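Local coordinates for protein beta-fructofuranosidase (Arthrobacter, PDB 3WPU) that is a beta-fructofuranosidase of the levansucrase/invertase family, in the beta-fructosidase clan of carbohydrate-active proteins, at residues T81-N86 against S166-K171; N487-T492 against V500-A505; F496-S501 against K535-Y540. All blocks are in the same frame, centred on the assembly; numbering follows the deposited sequence.

Interaction 1: residues T81-N86 against S166-K171; sequences TDEDAN and SARVSK
Thr81 and Arg168 pair as a parallel beta bridge between strands 72-81 and 159-169, in the large sheet of this five-bladed beta-propeller of the levansucrase/invertase family, just before residues 82-85 leave in a type I turn. Two backbone hydrogen bonds make the rung: Thr81 N gives to Ala167 O at 2.9 Å, and Thr81 O accepts from Val169 N. That same carbonyl oxygen also receives a CA-H...O contact from Arg168. A water accepts from Thr81 OG1 and Ala167 N, so the threonine, beta-branched and at home in a strand, has its hydroxyl linked through water to the neighbouring strand.

The turn keeps its shape through Asp82, which forms an Asx turn: its OD1 accepts from Asp84 N (2.9 Å) and Asn86 N from opposite faces of the carboxylate plane, while OD2 uses its syn lone pair for Asn86 ND2 and also binds Tyr88 OH.

Van der Waals and charge contacts involve Arg168. Bends at chi2 and chi3 (-78° and -61°) fold its chain against the turn, with Glu83 CA 3.6 Å above the centre of one guanidinium face. NH1 is held by Thr249 OG1. Glu83 OE1 is 4.3 Å from Arg168 NH2, charges near each other but beyond a salt bridge, with no N-H pointing at the oxygen; a water joins them, donating to OE1 and accepting from NH2 at 3.0 Å.

Interaction 2: residues N487-T492 against V500-A505; sequences NKHLFT and VSDEAA
His489 and Asp502 are brought together by similar first torsions, chi1 -50° and -71°: in each residue CG stands anti to its own carbonyl carbon, and the imidazole reaches from the strand to the first turn of the helix. His489 NE2 donates to Asp502 OD1 at 2.6 Å in a nearly straight bond. The oxygen lies close to the ring plane and is met on its anti side, while ring and carboxylate are turned 48° against each other. Ser89 OG binds ND1 on the other side of the ring, so both nitrogens have partners and the ring is fixed in rotation. Histidine suits this place because its two ring nitrogens can link a strand on one side to a helix on the other; the nearby carboxylate would probably favour a proton on NE2.

The backbones of His489 and Val500 form an antiparallel hydrogen-bonded pair, with Val500 N giving to His489 O at 2.8 Å and His489 N to Val500 O. Where the two segments diverge, a water takes over, donating to Asn487 O and accepting from Asp502 N.

The apolar part lies beside this polar link. Val500 CG2 meets the edge of the Phe491 ring at CE2, 3.7 Å away, and Ala505 CB touches both Phe491 CE2 and His489 CD2, a small methyl that lets the helix come close. Phe516 meets Phe491 edge-to-face.

Ser501 OG accepts from Ala504 N at 3.0 Å. This is an N-cap, here starting helix 502-512 directly after the second strand of an antiparallel beta hairpin, with the His-carboxylate bond fastening the new helix back to the first strand.

Interaction 3: residues F496-S501 against K535-Y540; sequences FGVAVS and KLLAQY
Strand 496-500 and helix 535-539 run with their axes 8.3 Å apart at closest approach and their N-to-C directions 44° from each other, a strand-on-helix packing with no hydrogen bond between the two segments. The side chains of Phe496, Val498 and Val500 all leave the same face of the strand and point at the helix, which offers Leu537 toward them.

Leu537 is the centre of the contact. Its CB touches Val498 CG2 at 3.4 Å, tighter than usual for two carbons, and its CD2 lies near the same methyl. CG2 gets there because it sits between the backbone N and the carbonyl carbon of Val498 (chi1 -45°), which turns this branch at the helix. Farther out along the leucine, CD1 reaches Phe496 CE2 at 3.6 Å. The Phe496 ring, whose CG is anti to its backbone N (chi1 -179°), comes in by its edge, with Leu537 CB in the plane of the ring, so hydrogens at the rim and not the flat face press on the leucine. A branched leucine can thus serve a valine and a phenylalanine at once, and the beta-branched valines are well placed in an extended strand.

Toward the chain end Val500 CG1 rests on Tyr540 CB, 4.0 Å away, touching only the root of that side chain. The ring leads away from the strand, and Tyr540 OH makes a weak hydrogen bond to Lys507 NZ.

The end of helix 527-539 thus packs on both the hairpin and helix 502-512: Leu537 also touches Phe491 of strand 488-493, while Leu536 packs on Ile511 and Leu512, and Tyr540 on Ala504, of helix 502-512.

Along the chain, interaction 1 closes before interaction 2 opens, and interaction 3 starts within the hairpin on which interaction 2 is built. All three reach the same large mixed sheet, on one side of the chain's centre. Interactions 2 and 3 have centres about 8 Å apart and share Val500 and Ser501; Phe491 N bonds to Val498 O at 2.9 Å between them. Interaction 1 is centred about 13 Å from the centre of interaction 2 and about 17 Å from that of interaction 3. Asn86 and Lys171 each probably hydrogen-bond to 487-492, through Asn487 and Thr492. They tie the hairpin, itself part of the sheet, to the turn after strand 72-81 and the loop after strand 159-169.

Interaction 1: residues T81-N86 against S166-K171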
ATOM      1  N   THR A  81       8.572  -9.139   3.459  1.00 11.72           N
ATOM      2  CA  THR A  81       8.620  -9.593   2.087  1.00 11.60           C
ATOM      3  C   THR A  81      10.018  -9.868   1.607  1.00 11.28           C
ATOM      4  O   THR A  81      10.983  -9.414   2.196  1.00 11.02           O
ATOM      5  CB  THR A  81       7.981  -8.564   1.134  1.00 11.80           C
ATOM      6  OG1 THR A  81       8.592  -7.272   1.301  1.00 11.63           O
ATOM      7  CG2 THR A  81       6.494  -8.433   1.428  1.00 11.91           C
ATOM      8  N   ASP A  82      10.082 -10.605   0.512  1.00 11.21           N
ATOM      9  CA  ASP A  82      11.323 -10.718  -0.259  1.00 11.51           C
ATOM     10  C   ASP A  82      11.236  -9.882  -1.528  1.00 11.82           C
ATOM     11  O   ASP A  82      10.342  -9.059  -1.693  1.00 11.71           O
ATOM     12  CB  ASP A  82      11.652 -12.194  -0.509  1.00 11.91           C
ATOM     13  CG  ASP A  82      10.641 -12.893  -1.399  1.00 11.96           C
ATOM     14  OD1 ASP A  82       9.838 -12.214  -2.072  1.00 11.02           O
ATOM     15  OD2 ASP A  82      10.660 -14.159  -1.460  1.00 13.00           O
ATOM     16  N   GLU A  83      12.181 -10.075  -2.444  1.00 12.37           N
ATOM     17  CA  GLU A  83      12.235  -9.256  -3.645  1.00 13.23           C
ATOM     18  C   GLU A  83      11.121  -9.541  -4.650  1.00 12.87           C
ATOM     19  O   GLU A  83      10.941  -8.789  -5.608  1.00 12.37           O
ATOM     20  CB  GLU A  83      13.598  -9.418  -4.320  1.00 15.07           C
ATOM     21  CG  GLU A  83      13.796 -10.744  -5.027  1.00 16.96           C
ATOM     22  CD  GLU A  83      14.266 -11.884  -4.133  1.00 20.01           C
ATOM     23  OE1 GLU A  83      14.167 -11.799  -2.887  1.00 21.19           O
ATOM     24  OE2 GLU A  83      14.740 -12.890  -4.702  1.00 22.52           O
ATOM     25  N   ASP A  84      10.388 -10.639  -4.425  1.00 12.50           N
ATOM     26  CA  ASP A  84       9.277 -11.064  -5.276  1.00 12.64           C
ATOM     27  C   ASP A  84       7.942 -10.803  -4.599  1.00 11.96           C
ATOM     28  O   ASP A  84       6.901 -11.245  -5.087  1.00 12.64           O
ATOM     29  CB  ASP A  84       9.341 -12.555  -5.530  1.00 13.92           C
ATOM     30  CG  ASP A  84      10.556 -12.977  -6.323  1.00 16.10           C
ATOM     31  OD1 ASP A  84      11.172 -12.135  -6.992  1.00 16.98           O
ATOM     32  OD2 ASP A  84      10.874 -14.189  -6.258  1.00 18.84           O
ATOM     33  N   ALA A  85       8.014 -10.124  -3.462  1.00 10.82           N
ATOM     34  CA  ALA A  85       6.830  -9.772  -2.625  1.00 10.70           C
ATOM     35  C   ALA A  85       6.138 -10.986  -1.982  1.00 11.30           C
ATOM     36  O   ALA A  85       5.022 -10.885  -1.443  1.00 11.03           O
ATOM     37  CB  ALA A  85       5.849  -8.890  -3.402  1.00 10.85           C
ATOM     38  N   ASN A  86       6.822 -12.131  -1.941  1.00 11.11           N
ATOM     39  CA  ASN A  86       6.360 -13.222  -1.107  1.00 11.88           C
ATOM     40  C   ASN A  86       6.362 -12.744   0.332  1.00 11.63           C
ATOM     41  O   ASN A  86       7.182 -11.884   0.693  1.00 11.35           O
ATOM     42  CB  ASN A  86       7.284 -14.427  -1.215  1.00 12.72           C
ATOM     43  CG  ASN A  86       7.254 -15.048  -2.574  1.00 13.86           C
ATOM     44  OD1 ASN A  86       6.191 -15.361  -3.086  1.00 14.98           O
ATOM     45  ND2 ASN A  86       8.437 -15.224  -3.186  1.00 14.75           N
ATOM     46  N   SER A 166       7.622  -0.472   3.719  1.00 10.19           N
ATOM     47  CA  SER A 166       7.677  -1.900   3.426  1.00 10.43           C
ATOM     48  C   SER A 166       8.845  -2.493   4.227  1.00 10.50           C
ATOM     49  O   SER A 166       9.630  -1.746   4.839  1.00 10.43           O
ATOM     50  CB  SER A 166       7.897  -2.140   1.928  1.00 10.69           C
ATOM     51  OG  SER A 166       8.980  -1.355   1.474  1.00 10.64           O
ATOM     52  N   ALA A 167       8.998  -3.820   4.217  1.00 10.64           N
ATOM     53  CA  ALA A 167      10.026  -4.466   5.038  1.00 10.75           C
ATOM     54  C   ALA A 167      10.538  -5.718   4.351  1.00 11.50           C
ATOM     55  O   ALA A 167       9.757  -6.604   4.022  1.00 11.28           O
ATOM     56  CB  ALA A 167       9.484  -4.803   6.415  1.00 10.69           C
ATOM     57  N   ARG A 168      11.834  -5.728   4.062  1.00 11.88           N
ATOM     58  CA  ARG A 168      12.475  -6.826   3.362  1.00 12.72           C
ATOM     59  C   ARG A 168      13.219  -7.721   4.343  1.00 13.37           C
ATOM     60  O   ARG A 168      13.970  -7.223   5.196  1.00 13.92           O
ATOM     61  CB  ARG A 168      13.444  -6.256   2.325  1.00 13.12           C
ATOM     62  CG  ARG A 168      12.756  -5.525   1.184  1.00 13.58           C
ATOM     63  CD  ARG A 168      12.182  -6.509   0.180  1.00 14.35           C
ATOM     64  NE  ARG A 168      13.280  -7.292  -0.380  1.00 14.41           N
ATOM     65  CZ  ARG A 168      14.029  -6.940  -1.422  1.00 15.83           C
ATOM     66  NH1 ARG A 168      13.777  -5.842  -2.132  1.00 16.04           N
ATOM     67  NH2 ARG A 168      15.041  -7.737  -1.771  1.00 16.15           N
ATOM     68  N   VAL A 169      13.016  -9.031   4.242  1.00 13.78           N
ATOM     69  CA  VAL A 169      13.646  -9.963   5.182  1.00 15.23           C
ATOM     70  C   VAL A 169      14.824 -10.629   4.501  1.00 16.59           C
ATOM     71  O   VAL A 169      14.795 -10.824   3.312  1.00 17.93           O
ATOM     72  CB  VAL A 169      12.639 -11.002   5.720  1.00 16.86           C
ATOM     73  CG1 VAL A 169      12.087 -11.896   4.625  1.00 17.39           C
ATOM     74  CG2 VAL A 169      13.216 -11.797   6.886  1.00 17.26           C
ATOM     75  N   SER A 170      15.861 -10.938   5.268  1.00 17.51           N
ATOM     76  CA  SER A 170      17.045 -11.626   4.777  1.00 19.70           C
ATOM     77  C   SER A 170      17.040 -13.016   5.381  1.00 20.06           C
ATOM     78  O   SER A 170      16.343 -13.263   6.361  1.00 19.65           O
ATOM     79  CB  SER A 170      18.308 -10.890   5.226  1.00 20.61           C
ATOM     80  OG  SER A 170      18.360  -9.573   4.701  1.00 23.42           O
ATOM     81  N   LYS A 171      17.864 -13.901   4.827  1.00 21.53           N
ATOM     82  CA  LYS A 171      17.929 -15.296   5.278  1.00 24.06           C
ATOM     83  C   LYS A 171      18.406 -15.458   6.715  1.00 24.48           C
ATOM     84  O   LYS A 171      18.114 -16.469   7.330  1.00 25.26           O
ATOM     85  CB  LYS A 171      18.836 -16.125   4.353  1.00 25.89           C
ATOM     86  CG  LYS A 171      18.178 -16.491   3.038  1.00 29.06           C
ATOM     87  CD  LYS A 171      19.159 -17.175   2.089  1.00 32.53           C
ATOM     88  CE  LYS A 171      18.476 -17.537   0.778  1.00 35.13           C
ATOM     89  NZ  LYS A 171      19.393 -18.187  -0.207  1.00 36.09           N
TER
HETATM   90  O   HOH W   1       7.105  -5.432   2.944  1.00 14.33           O
HETATM   91  O   HOH W   2      15.790 -10.626  -1.226  1.00 33.18           O

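Interaction 2: residues N487-T492 against V500-A505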
ATOM      1  N   ASN A 487       3.299 -16.933   2.708  1.00 14.89           N
ATOM      2  CA  ASN A 487       3.433 -18.055   1.775  1.00 15.15           C
ATOM      3  C   ASN A 487       4.863 -18.582   1.703  1.00 15.81           C
ATOM      4  O   ASN A 487       5.122 -19.579   1.032  1.00 16.61           O
ATOM      5  CB  ASN A 487       2.916 -17.681   0.375  1.00 15.08           C
ATOM      6  CG  ASN A 487       3.691 -16.549  -0.248  1.00 15.44           C
ATOM      7  OD1 ASN A 487       3.762 -15.448   0.311  1.00 15.90           O
ATOM      8  ND2 ASN A 487       4.278 -16.797  -1.413  1.00 15.82           N
ATOM      9  N   LYS A 488       5.778 -17.944   2.422  1.00 16.07           N
ATOM     10  CA  LYS A 488       7.135 -18.466   2.579  1.00 16.02           C
ATOM     11  C   LYS A 488       7.467 -18.461   4.061  1.00 15.96           C
ATOM     12  O   LYS A 488       6.981 -17.630   4.816  1.00 14.58           O
ATOM     13  CB  LYS A 488       8.150 -17.633   1.811  1.00 17.15           C
ATOM     14  CG  LYS A 488       7.924 -17.610   0.311  1.00 17.99           C
ATOM     15  CD  LYS A 488       8.175 -18.952  -0.356  1.00 20.26           C
ATOM     16  CE  LYS A 488       8.098 -18.826  -1.871  1.00 22.24           C
ATOM     17  NZ  LYS A 488       8.109 -20.164  -2.536  1.00 24.17           N
ATOM     18  N   HIS A 489       8.290 -19.410   4.467  1.00 15.40           N
ATOM     19  CA  HIS A 489       8.601 -19.618   5.874  1.00 16.69           C
ATOM     20  C   HIS A 489      10.089 -19.719   6.053  1.00 17.76           C
ATOM     21  O   HIS A 489      10.717 -20.661   5.562  1.00 17.50           O
ATOM     22  CB  HIS A 489       7.902 -20.885   6.352  1.00 17.25           C
ATOM     23  CG  HIS A 489       6.459 -20.890   5.996  1.00 17.59           C
ATOM     24  ND1 HIS A 489       5.513 -20.193   6.724  1.00 18.38           N
ATOM     25  CD2 HIS A 489       5.815 -21.396   4.919  1.00 17.70           C
ATOM     26  CE1 HIS A 489       4.336 -20.331   6.139  1.00 18.81           C
ATOM     27  NE2 HIS A 489       4.495 -21.046   5.040  1.00 18.36           N
ATOM     28  N   LEU A 490      10.644 -18.723   6.736  1.00 17.57           N
ATOM     29  CA  LEU A 490      12.062 -18.672   7.008  1.00 17.70           C
ATOM     30  C   LEU A 490      12.343 -19.442   8.287  1.00 18.78           C
ATOM     31  O   LEU A 490      11.660 -19.265   9.310  1.00 17.35           O
ATOM     32  CB  LEU A 490      12.515 -17.211   7.144  1.00 18.62           C
ATOM     33  CG  LEU A 490      14.001 -16.993   7.412  1.00 18.54           C
ATOM     34  CD1 LEU A 490      14.851 -17.584   6.298  1.00 18.91           C
ATOM     35  CD2 LEU A 490      14.312 -15.513   7.565  1.00 18.04           C
ATOM     36  N   PHE A 491      13.342 -20.325   8.214  1.00 18.43           N
ATOM     37  CA  PHE A 491      13.866 -20.994   9.391  1.00 20.16           C
ATOM     38  C   PHE A 491      15.333 -20.638   9.481  1.00 21.99           C
ATOM     39  O   PHE A 491      16.082 -20.901   8.545  1.00 22.26           O
ATOM     40  CB  PHE A 491      13.654 -22.495   9.272  1.00 20.33           C
ATOM     41  CG  PHE A 491      12.220 -22.884   9.252  1.00 21.04           C
ATOM     42  CD1 PHE A 491      11.430 -22.660  10.373  1.00 21.27           C
ATOM     43  CD2 PHE A 491      11.644 -23.453   8.130  1.00 21.13           C
ATOM     44  CE1 PHE A 491      10.085 -23.010  10.370  1.00 21.87           C
ATOM     45  CE2 PHE A 491      10.305 -23.809   8.123  1.00 21.27           C
ATOM     46  CZ  PHE A 491       9.527 -23.586   9.244  1.00 20.93           C
ATOM     47  N   THR A 492      15.720 -19.984  10.572  1.00 24.93           N
ATOM     48  CA  THR A 492      17.045 -19.382  10.685  1.00 27.17           C
ATOM     49  C   THR A 492      17.582 -19.500  12.122  1.00 29.83           C
ATOM     50  O   THR A 492      16.841 -19.382  13.100  1.00 27.17           O
ATOM     51  CB  THR A 492      17.025 -17.909  10.219  1.00 28.48           C
ATOM     52  OG1 THR A 492      18.345 -17.351  10.263  1.00 29.62           O
ATOM     53  CG2 THR A 492      16.089 -17.065  11.077  1.00 27.99           C
ATOM     54  N   VAL A 500      11.164 -21.777   3.006  1.00 21.20           N
ATOM     55  CA  VAL A 500      10.464 -22.868   2.327  1.00 20.56           C
ATOM     56  C   VAL A 500       8.976 -22.579   2.115  1.00 20.87           C
ATOM     57  O   VAL A 500       8.414 -21.662   2.702  1.00 19.69           O
ATOM     58  CB  VAL A 500      10.645 -24.192   3.105  1.00 20.16           C
ATOM     59  CG1 VAL A 500      12.117 -24.506   3.305  1.00 20.65           C
ATOM     60  CG2 VAL A 500       9.945 -24.131   4.451  1.00 19.94           C
ATOM     61  N   SER A 501       8.344 -23.392   1.274  1.00 21.11           N
ATOM     62  CA  SER A 501       6.924 -23.257   0.966  1.00 20.94           C
ATOM     63  C   SER A 501       6.066 -23.718   2.124  1.00 20.83           C
ATOM     64  O   SER A 501       6.562 -24.309   3.085  1.00 20.27           O
ATOM     65  CB  SER A 501       6.595 -24.099  -0.267  1.00 21.38           C
ATOM     66  OG  SER A 501       6.790 -25.471   0.041  1.00 21.77           O
ATOM     67  N   ASP A 502       4.766 -23.443   2.033  1.00 21.30           N
ATOM     68  CA  ASP A 502       3.804 -23.920   3.010  1.00 22.42           C
ATOM     69  C   ASP A 502       3.964 -25.452   3.142  1.00 23.35           C
ATOM     70  O   ASP A 502       4.104 -25.971   4.235  1.00 23.13           O
ATOM     71  CB  ASP A 502       2.358 -23.632   2.564  1.00 23.65           C
ATOM     72  CG  ASP A 502       1.969 -22.148   2.627  1.00 24.91           C
ATOM     73  OD1 ASP A 502       2.723 -21.306   3.157  1.00 23.64           O
ATOM     74  OD2 ASP A 502       0.876 -21.828   2.115  1.00 26.05           O
ATOM     75  N   GLU A 503       3.939 -26.131   1.997  1.00 25.70           N
ATOM     76  CA  GLU A 503       3.968 -27.599   1.909  1.00 28.71           C
ATOM     77  C   GLU A 503       5.248 -28.165   2.521  1.00 28.08           C
ATOM     78  O   GLU A 503       5.212 -29.118   3.316  1.00 26.92           O
ATOM     79  CB  GLU A 503       3.849 -28.046   0.440  1.00 30.61           C
ATOM     80  CG  GLU A 503       2.476 -27.816  -0.199  1.00 33.49           C
ATOM     81  CD  GLU A 503       2.103 -26.346  -0.390  1.00 35.27           C
ATOM     82  OE1 GLU A 503       3.005 -25.483  -0.604  1.00 31.88           O
ATOM     83  OE2 GLU A 503       0.883 -26.054  -0.311  1.00 38.92           O
ATOM     84  N   ALA A 504       6.376 -27.572   2.143  1.00 27.43           N
ATOM     85  CA  ALA A 504       7.663 -27.974   2.684  1.00 27.09           C
ATOM     86  C   ALA A 504       7.713 -27.786   4.200  1.00 26.50           C
ATOM     87  O   ALA A 504       8.128 -28.694   4.928  1.00 25.06           O
ATOM     88  CB  ALA A 504       8.785 -27.210   1.999  1.00 27.10           C
ATOM     89  N   ALA A 505       7.268 -26.627   4.682  1.00 26.34           N
ATOM     90  CA  ALA A 505       7.268 -26.348   6.122  1.00 26.23           C
ATOM     91  C   ALA A 505       6.493 -27.413   6.892  1.00 28.71           C
ATOM     92  O   ALA A 505       6.943 -27.873   7.943  1.00 27.01           O
ATOM     93  CB  ALA A 505       6.699 -24.960   6.414  1.00 25.81           C
TER
HETATM   94  O   HOH W   3       3.800 -21.762  -0.087  1.00 21.04           O

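Interaction 3: residues F496-S501 against K535-Y540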
ATOM      1  N   PHE A 496      22.854 -19.568   9.640  1.00 44.40           N
ATOM      2  CA  PHE A 496      22.126 -20.472   8.739  1.00 39.86           C
ATOM      3  C   PHE A 496      20.688 -19.973   8.561  1.00 36.08           C
ATOM      4  O   PHE A 496      20.018 -19.665   9.542  1.00 36.35           O
ATOM      5  CB  PHE A 496      22.096 -21.908   9.286  1.00 40.26           C
ATOM      6  CG  PHE A 496      21.381 -22.881   8.389  1.00 39.59           C
ATOM      7  CD1 PHE A 496      22.051 -23.503   7.348  1.00 39.69           C
ATOM      8  CD2 PHE A 496      20.028 -23.151   8.566  1.00 39.67           C
ATOM      9  CE1 PHE A 496      21.399 -24.388   6.505  1.00 39.09           C
ATOM     10  CE2 PHE A 496      19.371 -24.035   7.729  1.00 39.69           C
ATOM     11  CZ  PHE A 496      20.058 -24.654   6.694  1.00 40.63           C
ATOM     12  N   GLY A 497      20.220 -19.905   7.316  1.00 33.37           N
ATOM     13  CA  GLY A 497      18.809 -19.625   7.045  1.00 29.66           C
ATOM     14  C   GLY A 497      18.329 -20.120   5.697  1.00 28.18           C
ATOM     15  O   GLY A 497      19.025 -19.969   4.679  1.00 26.34           O
ATOM     16  N   VAL A 498      17.148 -20.739   5.685  1.00 26.60           N
ATOM     17  CA  VAL A 498      16.475 -21.099   4.438  1.00 26.64           C
ATOM     18  C   VAL A 498      14.997 -20.807   4.555  1.00 26.52           C
ATOM     19  O   VAL A 498      14.405 -20.926   5.633  1.00 26.60           O
ATOM     20  CB  VAL A 498      16.642 -22.589   4.044  1.00 29.33           C
ATOM     21  CG1 VAL A 498      18.080 -23.055   4.221  1.00 29.41           C
ATOM     22  CG2 VAL A 498      15.698 -23.473   4.831  1.00 30.83           C
ATOM     23  N   ALA A 499      14.403 -20.451   3.425  1.00 24.90           N
ATOM     24  CA  ALA A 499      12.978 -20.202   3.355  1.00 24.46           C
ATOM     25  C   ALA A 499      12.316 -21.310   2.549  1.00 22.88           C
ATOM     26  O   ALA A 499      12.831 -21.718   1.517  1.00 23.67           O
ATOM     27  CB  ALA A 499      12.732 -18.856   2.706  1.00 25.29           C
ATOM     28  N   VAL A 500      11.164 -21.777   3.006  1.00 21.20           N
ATOM     29  CA  VAL A 500      10.464 -22.868   2.327  1.00 20.56           C
ATOM     30  C   VAL A 500       8.976 -22.579   2.115  1.00 20.87           C
ATOM     31  O   VAL A 500       8.414 -21.662   2.702  1.00 19.69           O
ATOM     32  CB  VAL A 500      10.645 -24.192   3.105  1.00 20.16           C
ATOM     33  CG1 VAL A 500      12.117 -24.506   3.305  1.00 20.65           C
ATOM     34  CG2 VAL A 500       9.945 -24.131   4.451  1.00 19.94           C
ATOM     35  N   SER A 501       8.344 -23.392   1.274  1.00 21.11           N
ATOM     36  CA  SER A 501       6.924 -23.257   0.966  1.00 20.94           C
ATOM     37  C   SER A 501       6.066 -23.718   2.124  1.00 20.83           C
ATOM     38  O   SER A 501       6.562 -24.309   3.085  1.00 20.27           O
ATOM     39  CB  SER A 501       6.595 -24.099  -0.267  1.00 21.38           C
ATOM     40  OG  SER A 501       6.790 -25.471   0.041  1.00 21.77           O
ATOM     41  N   LYS A 535      20.360 -29.905   7.248  1.00 27.99           N
ATOM     42  CA  LYS A 535      20.335 -30.723   6.035  1.00 28.73           C
ATOM     43  C   LYS A 535      18.924 -30.808   5.442  1.00 28.30           C
ATOM     44  O   LYS A 535      18.736 -30.689   4.229  1.00 26.31           O
ATOM     45  CB  LYS A 535      20.887 -32.127   6.322  1.00 30.10           C
ATOM     46  CG  LYS A 535      20.473 -33.179   5.312  1.00 32.87           C
ATOM     47  CD  LYS A 535      20.651 -34.581   5.874  1.00 37.51           C
ATOM     48  CE  LYS A 535      19.332 -35.357   5.836  1.00 41.12           C
ATOM     49  NZ  LYS A 535      18.757 -35.528   4.475  1.00 41.77           N
ATOM     50  N   LEU A 536      17.930 -31.020   6.296  1.00 27.60           N
ATOM     51  CA  LEU A 536      16.552 -31.149   5.832  1.00 28.73           C
ATOM     52  C   LEU A 536      16.078 -29.814   5.251  1.00 28.07           C
ATOM     53  O   LEU A 536      15.419 -29.775   4.214  1.00 27.91           O
ATOM     54  CB  LEU A 536      15.645 -31.610   6.977  1.00 29.10           C
ATOM     55  CG  LEU A 536      14.241 -32.121   6.646  1.00 32.01           C
ATOM     56  CD1 LEU A 536      14.242 -33.259   5.631  1.00 32.59           C
ATOM     57  CD2 LEU A 536      13.561 -32.558   7.931  1.00 33.46           C
ATOM     58  N   LEU A 537      16.436 -28.724   5.913  1.00 28.68           N
ATOM     59  CA  LEU A 537      16.076 -27.397   5.439  1.00 29.87           C
ATOM     60  C   LEU A 537      16.724 -27.110   4.085  1.00 32.03           C
ATOM     61  O   LEU A 537      16.050 -26.662   3.145  1.00 30.22           O
ATOM     62  CB  LEU A 537      16.475 -26.353   6.478  1.00 29.72           C
ATOM     63  CG  LEU A 537      15.538 -26.278   7.683  1.00 29.61           C
ATOM     64  CD1 LEU A 537      16.149 -25.386   8.758  1.00 30.08           C
ATOM     65  CD2 LEU A 537      14.154 -25.766   7.292  1.00 29.78           C
ATOM     66  N   ALA A 538      18.021 -27.397   3.975  1.00 32.00           N
ATOM     67  CA  ALA A 538      18.741 -27.204   2.714  1.00 34.42           C
ATOM     68  C   ALA A 538      18.125 -27.997   1.556  1.00 35.69           C
ATOM     69  O   ALA A 538      18.167 -27.548   0.412  1.00 34.04           O
ATOM     70  CB  ALA A 538      20.213 -27.551   2.875  1.00 33.45           C
ATOM     71  N   GLN A 539      17.545 -29.162   1.848  1.00 38.25           N
ATOM     72  CA  GLN A 539      16.881 -29.966   0.810  1.00 40.15           C
ATOM     73  C   GLN A 539      15.630 -29.309   0.226  1.00 40.07           C
ATOM     74  O   GLN A 539      15.350 -29.463  -0.963  1.00 38.85           O
ATOM     75  CB  GLN A 539      16.537 -31.368   1.332  1.00 41.63           C
ATOM     76  CG  GLN A 539      17.629 -32.376   1.014  1.00 44.46           C
ATOM     77  CD  GLN A 539      17.557 -33.644   1.839  1.00 45.37           C
ATOM     78  OE1 GLN A 539      16.563 -33.919   2.521  1.00 46.02           O
ATOM     79  NE2 GLN A 539      18.624 -34.431   1.775  1.00 44.70           N
ATOM     80  N   TYR A 540      14.888 -28.580   1.058  1.00 40.70           N
ATOM     81  CA  TYR A 540      13.651 -27.923   0.630  1.00 41.39           C
ATOM     82  C   TYR A 540      13.854 -26.439   0.324  1.00 41.00           C
ATOM     83  O   TYR A 540      14.898 -25.862   0.635  1.00 40.69           O
ATOM     84  CB  TYR A 540      12.572 -28.095   1.698  1.00 42.43           C
ATOM     85  CG  TYR A 540      12.074 -29.516   1.838  1.00 44.49           C
ATOM     86  CD1 TYR A 540      10.951 -29.957   1.136  1.00 45.39           C
ATOM     87  CD2 TYR A 540      12.727 -30.423   2.667  1.00 45.56           C
ATOM     88  CE1 TYR A 540      10.494 -31.261   1.267  1.00 46.29           C
ATOM     89  CE2 TYR A 540      12.281 -31.725   2.803  1.00 46.59           C
ATOM     90  CZ  TYR A 540      11.164 -32.139   2.102  1.00 47.80           C
ATOM     91  OH  TYR A 540      10.728 -33.434   2.240  1.00 49.81           O
TER